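Local coordinates for protein diacylglycerol kinase (Bacillus anthracis, PDB 3S40) that probably phosphorylates diacylglycerol or a related lipid with ATP, as a bacterial diacylglycerol kinase built from a catalytic domain and a beta-sandwich-like domain, at residues Leu107-Asn112 with Ala117-Lys122; Val199-Gly204 with Ile262-Glu267; Asn216-Asp221 with Lys244-Ser249. All coordinates share one frame; numbering follows the deposited sequence.

Contact 1: Leu107-Asn112 with Ala117-Lys122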
# COMPACT_ATOMS: atom_id res chain seq x y z
N LEU A 107 2.70 7.60 3.47
CA LEU A 107 3.49 7.87 4.68
C LEU A 107 4.13 9.25 4.63
O LEU A 107 4.84 9.65 5.56
CB LEU A 107 4.57 6.80 4.89
CG LEU A 107 4.04 5.36 5.01
CD1 LEU A 107 5.22 4.33 5.04
CD2 LEU A 107 3.14 5.18 6.22
N GLY A 108 3.88 9.97 3.54
CA GLY A 108 4.37 11.33 3.39
C GLY A 108 5.86 11.38 3.14
O GLY A 108 6.53 12.41 3.33
N VAL A 109 6.41 10.26 2.70
CA VAL A 109 7.83 10.18 2.42
C VAL A 109 8.22 11.05 1.22
O VAL A 109 7.63 10.93 0.15
CB VAL A 109 8.26 8.76 2.11
CG1 VAL A 109 9.73 8.74 1.70
CG2 VAL A 109 7.99 7.84 3.33
N PRO A 110 9.23 11.93 1.40
CA PRO A 110 9.75 12.75 0.30
C PRO A 110 10.05 11.89 -0.91
O PRO A 110 10.60 10.79 -0.76
CB PRO A 110 11.05 13.30 0.87
CG PRO A 110 10.83 13.35 2.35
CD PRO A 110 9.90 12.21 2.69
N GLN A 111 9.73 12.36 -2.10
CA GLN A 111 10.00 11.58 -3.30
C GLN A 111 11.44 11.77 -3.81
O GLN A 111 11.92 11.02 -4.66
CB GLN A 111 8.95 11.87 -4.40
CG GLN A 111 7.54 11.39 -4.04
CD GLN A 111 7.46 9.87 -3.83
OE1 GLN A 111 7.61 9.10 -4.78
NE2 GLN A 111 7.23 9.44 -2.58
N ASN A 112 12.13 12.76 -3.27
CA ASN A 112 13.57 12.90 -3.46
C ASN A 112 14.25 11.87 -2.57
O ASN A 112 14.13 11.92 -1.34
CB ASN A 112 14.00 14.33 -3.08
CG ASN A 112 15.51 14.50 -3.03
OD1 ASN A 112 16.20 13.88 -2.23
ND2 ASN A 112 16.02 15.38 -3.87
N ALA A 117 15.89 9.17 2.62
CA ALA A 117 16.85 8.46 3.45
C ALA A 117 17.08 9.22 4.76
O ALA A 117 17.15 8.62 5.81
CB ALA A 117 18.22 8.25 2.69
N LYS A 118 17.18 10.54 4.68
CA LYS A 118 17.34 11.38 5.86
C LYS A 118 16.15 11.32 6.81
O LYS A 118 16.32 11.25 8.03
CB LYS A 118 17.63 12.82 5.44
CG LYS A 118 18.91 12.92 4.63
CD LYS A 118 19.15 14.31 4.10
CE LYS A 118 20.32 14.32 3.15
NZ LYS A 118 20.52 15.68 2.57
N LEU A 119 14.94 11.32 6.25
CA LEU A 119 13.72 11.07 7.01
C LEU A 119 13.82 9.80 7.88
O LEU A 119 13.49 9.82 9.07
CB LEU A 119 12.51 10.96 6.07
CG LEU A 119 11.19 10.64 6.81
CD1 LEU A 119 10.72 11.84 7.60
CD2 LEU A 119 10.13 10.19 5.83
N ILE A 120 14.31 8.70 7.32
CA ILE A 120 14.40 7.46 8.08
C ILE A 120 15.26 7.69 9.31
O ILE A 120 15.02 7.14 10.38
CB ILE A 120 15.01 6.34 7.23
CG1 ILE A 120 14.07 6.01 6.08
CG2 ILE A 120 15.35 5.13 8.09
CD1 ILE A 120 14.63 5.04 5.06
N THR A 121 16.24 8.55 9.12
CA THR A 121 17.20 8.93 10.14
C THR A 121 16.53 9.62 11.33
O THR A 121 17.08 9.66 12.43
CB THR A 121 18.22 9.89 9.46
OG1 THR A 121 19.43 9.18 9.18
CG2 THR A 121 18.48 11.12 10.27
N LYS A 122 15.34 10.15 11.12
CA LYS A 122 14.64 10.84 12.20
C LYS A 122 13.84 9.86 13.03
O LYS A 122 13.33 10.20 14.11
CB LYS A 122 13.74 11.94 11.65
CG LYS A 122 14.48 13.04 10.89
CD LYS A 122 15.63 13.63 11.73
CE LYS A 122 16.31 14.77 10.99
NZ LYS A 122 17.62 15.12 11.62
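L119 reaches from helix 113-120 to V109 and P110, in the loop that enters this helix. Its CB sets out toward that loop and comes within 4.4 Å of CD of P110. With CG anti to the backbone N (chi1 178°), the side chain extends over the loop before it forks. CG, 4.6 Å from CD of P110, also stays short of close contact. At the fork the branches part: CD1 stays about 5.0 Å from P110 CD, while CD2 makes both close contacts, 3.7 Å to CD of P110 and 4.0 Å to CG2 of V109. CD2 thus bridges the proline ring and the valine methyl. N298, from the C-terminal end of the chain, also touches L119 and P110.

The loop is held by bonds to itself and to the helices at either end. G108, with positive phi, closes helix 102-106 in a Schellman motif, and N112 is the N-cap of the next helix, its OD1 taking the backbone N of E115. Between them NE2 of Q111 turns back to O of V109 at 3.1 Å, tilted 30° from the carbonyl plane. The same amide bonds S104 through NE2 and N101 through OE1, which fixes its rotation.

The loop is a short connection between helices 102-106 and 113-120 within the diacylglycerol kinase catalytic domain. Across it the chemistry is wholly apolar, carried by one leucine methyl, and the polar bonds run within the loop or to its surroundings, so that shape and burial, rather than bond direction, join loop and helix.

Contact 2: Val199-Gly204 with Ile262-Glu267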
# COMPACT_ATOMS: atom_id res chain seq x y z
N VAL A 199 -15.68 -2.13 -8.26
CA VAL A 199 -15.75 -2.29 -6.81
C VAL A 199 -14.36 -2.25 -6.21
O VAL A 199 -13.45 -2.95 -6.65
CB VAL A 199 -16.40 -3.62 -6.41
CG1 VAL A 199 -16.45 -3.73 -4.89
CG2 VAL A 199 -17.80 -3.72 -7.02
N MSE A 200 -14.19 -1.41 -5.19
CA MSE A 200 -12.90 -1.35 -4.54
C MSE A 200 -12.92 -1.21 -3.04
O MSE A 200 -13.83 -0.62 -2.44
CB MSE A 200 -12.06 -0.27 -5.15
CG MSE A 200 -11.34 -0.82 -6.33
SE MSE A 200 -10.30 0.53 -7.07
CE MSE A 200 -9.37 1.12 -5.41
N VAL A 201 -11.87 -1.78 -2.45
CA VAL A 201 -11.65 -1.77 -1.02
C VAL A 201 -10.28 -1.15 -0.79
O VAL A 201 -9.27 -1.71 -1.19
CB VAL A 201 -11.67 -3.21 -0.47
CG1 VAL A 201 -11.63 -3.19 1.05
CG2 VAL A 201 -12.91 -3.91 -0.96
N GLY A 202 -10.27 0.02 -0.16
CA GLY A 202 -9.05 0.79 -0.04
C GLY A 202 -8.48 0.88 1.36
O GLY A 202 -9.22 0.92 2.35
N ASN A 203 -7.16 0.93 1.43
CA ASN A 203 -6.46 1.08 2.69
C ASN A 203 -5.44 2.19 2.58
O ASN A 203 -5.27 2.97 3.51
CB ASN A 203 -5.73 -0.21 3.08
CG ASN A 203 -5.15 -0.15 4.48
OD1 ASN A 203 -5.84 0.21 5.44
ND2 ASN A 203 -3.87 -0.46 4.60
N GLY A 204 -4.75 2.25 1.45
CA GLY A 204 -3.76 3.28 1.19
C GLY A 204 -4.38 4.58 0.70
O GLY A 204 -5.49 4.60 0.16
N ILE A 262 -15.81 -7.54 5.71
CA ILE A 262 -16.46 -7.35 4.43
C ILE A 262 -16.52 -8.63 3.62
O ILE A 262 -15.53 -9.36 3.50
CB ILE A 262 -15.73 -6.26 3.62
CG1 ILE A 262 -15.59 -4.99 4.47
CG2 ILE A 262 -16.45 -5.98 2.30
CD1 ILE A 262 -14.81 -3.88 3.81
N HIS A 263 -17.69 -8.91 3.08
CA HIS A 263 -17.83 -10.02 2.16
C HIS A 263 -18.42 -9.54 0.85
O HIS A 263 -19.46 -8.87 0.83
CB HIS A 263 -18.70 -11.14 2.75
CG HIS A 263 -18.66 -12.40 1.94
ND1 HIS A 263 -19.59 -12.68 0.96
CD2 HIS A 263 -17.78 -13.43 1.94
CE1 HIS A 263 -19.29 -13.85 0.40
NE2 HIS A 263 -18.20 -14.32 0.97
N ILE A 264 -17.74 -9.89 -0.24
CA ILE A 264 -18.14 -9.48 -1.57
C ILE A 264 -18.44 -10.69 -2.45
O ILE A 264 -17.59 -11.56 -2.66
CB ILE A 264 -17.05 -8.64 -2.28
CG1 ILE A 264 -16.52 -7.54 -1.36
CG2 ILE A 264 -17.59 -8.05 -3.57
CD1 ILE A 264 -15.10 -7.79 -0.91
N GLU A 265 -19.66 -10.71 -2.98
CA GLU A 265 -20.12 -11.82 -3.79
C GLU A 265 -20.61 -11.29 -5.13
O GLU A 265 -21.24 -10.23 -5.20
CB GLU A 265 -21.23 -12.57 -3.06
CG GLU A 265 -22.02 -13.54 -3.92
CD GLU A 265 -23.28 -14.04 -3.23
OE1 GLU A 265 -23.23 -14.25 -2.00
OE2 GLU A 265 -24.32 -14.22 -3.91
N THR A 266 -20.30 -12.02 -6.20
CA THR A 266 -20.73 -11.66 -7.54
C THR A 266 -21.59 -12.76 -8.16
O THR A 266 -21.67 -13.87 -7.64
CB THR A 266 -19.53 -11.45 -8.46
OG1 THR A 266 -18.69 -12.61 -8.38
CG2 THR A 266 -18.74 -10.22 -8.04
N GLU A 267 -22.21 -12.44 -9.29
CA GLU A 267 -23.00 -13.39 -10.06
C GLU A 267 -22.13 -14.52 -10.59
O GLU A 267 -22.39 -15.70 -10.34
CB GLU A 267 -23.66 -12.68 -11.24
CG GLU A 267 -24.92 -13.36 -11.76
CD GLU A 267 -26.09 -13.22 -10.80
OE1 GLU A 267 -26.00 -12.40 -9.85
OE2 GLU A 267 -27.11 -13.92 -10.99
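V201 turns its two methyls to the ends of I262 and I264, each methyl to a different isoleucine. CG1, anti to the backbone N (chi1 -172°), lies 4.3 Å from CD1 of I262, and CG2 lies 4.5 Å from CD1 of I264. The valine thus faces both isoleucines, which are two residues apart on one strand and so point to the same side of it. Their ends arrive differently. I262 is extended in its second torsion (chi2 177°), which carries CD1 out from the strand; in I264 the second torsion is 110°, away from any staggered position, and CD1 is swung round to meet the valine. Two residues earlier on its strand V199 faces the same way, but more loosely, its CG1 4.7 Å from CG2 of I264.

All these contacts are methyl against methyl at or beyond 4.3 Å, with the backbones well separated: the closest pair of CA atoms, V201 and I262, is 9.2 Å apart. That is the spacing of two sheets packed face to face, not of neighbouring strands, and it marks the interior of the beta sandwich of the YegS-type C-terminal domain.

Strand 198-202 lies within one sheet, V199 and V201 bonding through their backbones to I144 and W142 of strand 141-144, M200 and G202 to F227 and D225 of strand 224-230. Strand 261-266 lies in the other sheet, between strands 181-187 and 284-296. Around the valine and the two isoleucines the interior is continued by W142 from strand 141-144, L224 and I226 from strand 224-230, I286 from strand 284-296 and V183 from strand 181-187.

Contact 3: Asn216-Asp221 with Lys244-Ser249; sequences NVKCDD and KLFEDS
F246 and N216 meet with the amide of the asparagine set against the rim of the phenyl ring. OD1 of N216 lies at the edge, near the ring plane, 3.3 Å from CD1 and 3.4 Å from CE1 of F246, so the carbonyl oxygen faces the weakly positive aromatic C-H groups. CB of N216 is in the ring plane too, 3.8 Å from CD1 of F246. Amide and ring planes stand 70° apart, and the two side chains meet at about a right angle. For N216, chi1 of -157° places CG opposite the backbone N and brings OD1 to the ring edge. Next to this pair the backbone adds one weak bond, from N of N216 to O of L245 at 3.4 Å. The asparagine has positive phi, a left-handed helical conformation.

Both segments are loops of the YegS-type C-terminal domain, meeting at the surface, one running into strand 224-230 and the other into its antiparallel neighbour 254-259. Strand 254-259 holds both: NZ of K258 donates to O of N216 and forms a salt bridge with D221, while H256 bonds D248.

K218 brings the third share of the buried surface. Its chain bends at chi2 (-76°), which curls the ammonium group back toward the phenylalanine, and NZ ends 4.0 Å from CE1 of F246, approaching the ring obliquely. NZ of K244 is 6.8 Å from NZ of K218, so the two like charges probably disfavour each other slightly. N216, K218 and F246 all touch a neighbouring molecule in the crystal, and the pose of the ring may owe something to that packing.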
# COMPACT_ATOMS: atom_id res chain seq x y z
N ASN A 216 -11.51 10.31 2.12
CA ASN A 216 -11.07 9.98 3.47
C ASN A 216 -10.61 8.54 3.74
O ASN A 216 -10.72 8.07 4.85
CB ASN A 216 -12.12 10.38 4.51
CG ASN A 216 -11.50 10.57 5.90
OD1 ASN A 216 -10.41 11.13 6.03
ND2 ASN A 216 -12.19 10.08 6.94
N VAL A 217 -10.07 7.84 2.75
CA VAL A 217 -9.45 6.56 3.06
C VAL A 217 -8.18 6.86 3.89
O VAL A 217 -7.51 7.84 3.63
CB VAL A 217 -9.12 5.75 1.79
CG1 VAL A 217 -8.35 6.63 0.80
CG2 VAL A 217 -8.35 4.48 2.13
N LYS A 218 -7.89 6.04 4.90
CA LYS A 218 -6.73 6.24 5.77
C LYS A 218 -6.08 4.89 6.03
O LYS A 218 -6.80 3.89 6.21
CB LYS A 218 -7.14 6.80 7.13
CG LYS A 218 -7.77 8.18 7.11
CD LYS A 218 -6.74 9.27 6.89
CE LYS A 218 -7.43 10.63 6.94
NZ LYS A 218 -6.52 11.78 6.63
N CYS A 219 -4.75 4.84 6.08
CA CYS A 219 -4.08 3.56 6.27
C CYS A 219 -4.11 3.08 7.73
O CYS A 219 -3.75 1.93 8.02
CB CYS A 219 -2.63 3.61 5.78
SG CYS A 219 -1.56 4.69 6.78
N ASP A 220 -4.51 3.95 8.65
CA ASP A 220 -4.41 3.66 10.09
C ASP A 220 -5.67 3.99 10.91
O ASP A 220 -5.59 4.18 12.13
CB ASP A 220 -3.22 4.41 10.70
CG ASP A 220 -3.34 5.92 10.51
OD1 ASP A 220 -4.32 6.36 9.87
OD2 ASP A 220 -2.45 6.66 11.00
N ASP A 221 -6.84 4.08 10.27
CA ASP A 221 -8.06 4.38 11.02
C ASP A 221 -8.85 3.15 11.48
O ASP A 221 -9.95 3.27 12.01
CB ASP A 221 -8.95 5.37 10.28
CG ASP A 221 -9.61 4.78 9.04
OD1 ASP A 221 -10.38 5.52 8.39
OD2 ASP A 221 -9.36 3.59 8.71
N LYS A 244 -8.29 15.24 -3.92
CA LYS A 244 -8.24 14.71 -2.55
C LYS A 244 -9.45 15.23 -1.80
O LYS A 244 -9.40 16.28 -1.16
CB LYS A 244 -6.96 15.17 -1.83
CG LYS A 244 -6.77 14.57 -0.43
CD LYS A 244 -5.54 15.15 0.25
CE LYS A 244 -4.91 14.19 1.26
NZ LYS A 244 -3.72 13.44 0.70
N LEU A 245 -10.55 14.49 -1.88
CA LEU A 245 -11.81 14.90 -1.26
C LEU A 245 -11.97 14.26 0.11
O LEU A 245 -11.44 13.18 0.38
CB LEU A 245 -12.99 14.51 -2.15
CG LEU A 245 -12.98 15.05 -3.58
CD1 LEU A 245 -14.23 14.60 -4.32
CD2 LEU A 245 -12.86 16.57 -3.59
N PHE A 246 -12.71 14.93 0.99
CA PHE A 246 -12.97 14.35 2.30
C PHE A 246 -14.43 14.01 2.54
O PHE A 246 -14.74 13.17 3.38
CB PHE A 246 -12.39 15.22 3.42
CG PHE A 246 -10.92 15.02 3.61
CD1 PHE A 246 -10.43 13.77 3.97
CD2 PHE A 246 -10.03 16.06 3.41
CE1 PHE A 246 -9.07 13.56 4.13
CE2 PHE A 246 -8.67 15.86 3.58
CZ PHE A 246 -8.19 14.61 3.94
N GLU A 247 -15.31 14.63 1.77
CA GLU A 247 -16.73 14.32 1.83
C GLU A 247 -17.19 13.63 0.54
O GLU A 247 -16.59 13.80 -0.52
CB GLU A 247 -17.54 15.59 2.08
CG GLU A 247 -17.03 16.44 3.24
CD GLU A 247 -16.96 15.67 4.55
OE1 GLU A 247 -17.74 14.71 4.72
OE2 GLU A 247 -16.13 16.03 5.41
N ASP A 248 -18.27 12.85 0.63
CA ASP A 248 -18.83 12.19 -0.55
C ASP A 248 -19.73 13.11 -1.36
O ASP A 248 -20.26 14.09 -0.85
CB ASP A 248 -19.60 10.93 -0.15
CG ASP A 248 -18.68 9.78 0.20
OD1 ASP A 248 -17.97 9.30 -0.71
OD2 ASP A 248 -18.68 9.37 1.38
N SER A 249 -19.91 12.77 -2.64
CA SER A 249 -20.71 13.60 -3.53
C SER A 249 -22.02 12.93 -3.95
O SER A 249 -23.10 13.43 -3.63
CB SER A 249 -19.90 14.01 -4.76
OG SER A 249 -18.66 14.57 -4.39

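Contacts 1 and 2 are buried and apolar, whereas contact 3 lies at the surface and mixes an amide, a phenyl ring, an ammonium group and a weak backbone bond. Contact 1 joins a loop to the helix that follows it in the catalytic domain; contact 2 joins two sheets of the C-terminal domain across their interior. Contacts 2 and 3 both border strand 224-230, which pairs with strand 198-202 and follows loop 216-221, and they touch where O of G204 meets CG2 of V217 at 3.5 Å. Contact 1 touches neither, its centre about 32 Å from contact 2's and about 23 Å from contact 3's, though its nearest atoms come within about 5 Å of contact 3.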